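Side-chain contact in hypothetical protein PP5205 (Pseudomonas putida, PDB 2G2X), which is of unknown function but consists of an EVE domain, related to the ASCH and PUA domains, and may bind nucleic acid: residues D45-Y50 / V97-V102. Sequence-based numbering, arbitrary orientation.
Sequences DEFFFY and VDVAHV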
loop_
_atom_site.group_PDB
_atom_site.type_symbol
_atom_site.label_atom_id
_atom_site.label_comp_id
_atom_site.label_asym_id
_atom_site.label_seq_id
_atom_site.Cartn_x
_atom_site.Cartn_y
_atom_site.Cartn_z
ATOM N N ASP A 45 7.399 -2.167 -10.034
ATOM C CA ASP A 45 6.880 -3.142 -9.087
ATOM C C ASP A 45 5.376 -2.922 -9.019
ATOM O O ASP A 45 4.889 -1.807 -9.214
ATOM C CB ASP A 45 7.484 -2.950 -7.686
ATOM C CG ASP A 45 8.878 -3.553 -7.547
ATOM O OD1 ASP A 45 9.348 -4.235 -8.482
ATOM O OD2 ASP A 45 9.504 -3.349 -6.489
ATOM N N GLU A 46 4.637 -3.987 -8.753
ATOM C CA GLU A 46 3.194 -3.875 -8.658
ATOM C C GLU A 46 2.772 -4.238 -7.251
ATOM O O GLU A 46 3.477 -4.974 -6.558
ATOM C CB GLU A 46 2.542 -4.801 -9.682
ATOM C CG GLU A 46 2.894 -4.411 -11.102
ATOM C CD GLU A 46 2.461 -5.430 -12.130
ATOM O OE1 GLU A 46 2.960 -6.573 -12.069
ATOM O OE2 GLU A 46 1.631 -5.082 -13.002
ATOM N N PHE A 47 1.639 -3.707 -6.812
ATOM C CA PHE A 47 1.157 -4.015 -5.474
ATOM C C PHE A 47 -0.363 -4.089 -5.425
ATOM O O PHE A 47 -1.052 -3.445 -6.209
ATOM C CB PHE A 47 1.644 -2.963 -4.462
ATOM C CG PHE A 47 1.080 -1.569 -4.693
ATOM C CD1 PHE A 47 1.695 -0.682 -5.578
ATOM C CD2 PHE A 47 -0.060 -1.143 -4.011
ATOM C CE1 PHE A 47 1.188 0.613 -5.776
ATOM C CE2 PHE A 47 -0.581 0.146 -4.198
ATOM C CZ PHE A 47 0.046 1.027 -5.082
ATOM N N PHE A 48 -0.883 -4.892 -4.507
ATOM C CA PHE A 48 -2.320 -4.991 -4.338
ATOM C C PHE A 48 -2.759 -3.761 -3.547
ATOM O O PHE A 48 -2.155 -3.415 -2.525
ATOM C CB PHE A 48 -2.689 -6.273 -3.580
ATOM C CG PHE A 48 -2.536 -7.526 -4.407
ATOM C CD1 PHE A 48 -3.149 -7.625 -5.655
ATOM C CD2 PHE A 48 -1.766 -8.594 -3.952
ATOM C CE1 PHE A 48 -3.000 -8.772 -6.448
ATOM C CE2 PHE A 48 -1.607 -9.747 -4.730
ATOM C CZ PHE A 48 -2.227 -9.835 -5.985
ATOM N N PHE A 49 -3.794 -3.088 -4.040
ATOM C CA PHE A 49 -4.333 -1.898 -3.400
ATOM C C PHE A 49 -5.381 -2.394 -2.406
ATOM O O PHE A 49 -6.441 -2.858 -2.817
ATOM C CB PHE A 49 -4.986 -1.014 -4.466
ATOM C CG PHE A 49 -5.144 0.430 -4.060
ATOM C CD1 PHE A 49 -4.326 1.406 -4.617
ATOM C CD2 PHE A 49 -6.124 0.812 -3.149
ATOM C CE1 PHE A 49 -4.480 2.756 -4.274
ATOM C CE2 PHE A 49 -6.293 2.162 -2.793
ATOM C CZ PHE A 49 -5.471 3.134 -3.356
ATOM N N TYR A 50 -5.085 -2.296 -1.110
ATOM C CA TYR A 50 -5.996 -2.780 -0.066
ATOM C C TYR A 50 -6.805 -1.697 0.659
ATOM O O TYR A 50 -6.238 -0.812 1.303
ATOM C CB TYR A 50 -5.201 -3.586 0.972
ATOM C CG TYR A 50 -6.052 -4.222 2.057
ATOM C CD1 TYR A 50 -6.581 -5.502 1.900
ATOM C CD2 TYR A 50 -6.319 -3.543 3.246
ATOM C CE1 TYR A 50 -7.354 -6.092 2.901
ATOM C CE2 TYR A 50 -7.091 -4.120 4.251
ATOM C CZ TYR A 50 -7.604 -5.393 4.076
ATOM O OH TYR A 50 -8.367 -5.959 5.079
ATOM N N VAL A 97 6.613 7.120 -2.141
ATOM C CA VAL A 97 6.828 6.579 -3.475
ATOM C C VAL A 97 5.627 7.068 -4.257
ATOM O O VAL A 97 4.619 7.433 -3.657
ATOM C CB VAL A 97 6.859 5.023 -3.496
ATOM C CG1 VAL A 97 8.063 4.514 -2.713
ATOM C CG2 VAL A 97 5.562 4.457 -2.935
ATOM N N ASP A 98 5.734 7.108 -5.582
ATOM C CA ASP A 98 4.611 7.543 -6.397
ATOM C C ASP A 98 4.022 6.321 -7.080
ATOM O O ASP A 98 4.751 5.417 -7.491
ATOM C CB ASP A 98 5.053 8.577 -7.438
ATOM C CG ASP A 98 5.412 9.916 -6.814
ATOM O OD1 ASP A 98 4.978 10.181 -5.671
ATOM O OD2 ASP A 98 6.120 10.706 -7.471
ATOM N N VAL A 99 2.701 6.297 -7.213
ATOM C CA VAL A 99 2.033 5.153 -7.812
ATOM C C VAL A 99 1.095 5.517 -8.949
ATOM O O VAL A 99 0.739 6.680 -9.140
ATOM C CB VAL A 99 1.209 4.392 -6.750
ATOM C CG1 VAL A 99 2.095 4.029 -5.564
ATOM C CG2 VAL A 99 0.022 5.246 -6.297
ATOM N N ALA A 100 0.696 4.498 -9.703
ATOM C CA ALA A 100 -0.223 4.679 -10.810
ATOM C C ALA A 100 -1.145 3.471 -10.842
ATOM O O ALA A 100 -0.778 2.373 -10.406
ATOM C CB ALA A 100 0.538 4.814 -12.122
ATOM N N HIS A 101 -2.347 3.695 -11.351
ATOM C CA HIS A 101 -3.370 2.668 -11.443
ATOM C C HIS A 101 -3.079 1.627 -12.505
ATOM O O HIS A 101 -2.591 1.950 -13.586
ATOM C CB HIS A 101 -4.720 3.321 -11.758
ATOM C CG HIS A 101 -5.829 2.342 -11.999
ATOM N ND1 HIS A 101 -6.659 1.894 -10.996
ATOM C CD2 HIS A 101 -6.256 1.741 -13.137
ATOM C CE1 HIS A 101 -7.555 1.066 -11.504
ATOM N NE2 HIS A 101 -7.332 0.956 -12.801
ATOM N N VAL A 102 -3.379 0.371 -12.192
ATOM C CA VAL A 102 -3.202 -0.703 -13.158
ATOM C C VAL A 102 -4.555 -1.354 -13.428
ATOM O O VAL A 102 -4.979 -1.464 -14.575
ATOM C CB VAL A 102 -2.207 -1.776 -12.672
ATOM C CG1 VAL A 102 -2.230 -2.964 -13.627
ATOM C CG2 VAL A 102 -0.800 -1.197 -12.614
#
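Segments 45-50 and 97-102 come nearest, CA to CA, at E46 and V102, 8.4 Å apart, and no backbone hydrogen bond joins them. They are not neighbours in the sheet. Strand 58-71 runs between strands 46-51 and 95-110 and is antiparallel to both. The contact therefore rests on side chains that reach past it.

F47 and V99 carry most of it. Their side chains cross at about a right angle. V99 points toward 45-50 and presents CB and CG1 to the outer end of the F47 ring. CE1 of F47 lies 3.5 Å from CG1 of V99, and CZ of F47 is 3.7 Å from the same methyl. That methyl comes in obliquely. V99 CB sits in the ring plane at the edge, 3.9 Å from CZ of F47. The F47 ring gets there because CG stands between the backbone N and the carbonyl carbon (chi1 65°), which brings the far end of the ring nearer to V99. A looser contact lies toward the end of 97-102, where OE2 of E46 is 4.4 Å from CG1 of V102. It is no polar bond.

W26 of strand 23-26 ties the pair into the core. It meets F47 edge-to-face and also touches V99. W4 and M6 of strand 3-8 and A63 of strand 58-71 pack on F47 as well. An alanine in place of F47 would probably open a gap beside V99 CG1 and take from W26 one of its aromatic neighbours.

The main contact is apolar and buried, so no polar atom needs a mate across it. Its hold comes from van der Waals fit and from the removal of both side chains from water. In this EVE domain it links two strands of one sheet that share no hydrogen bonds here.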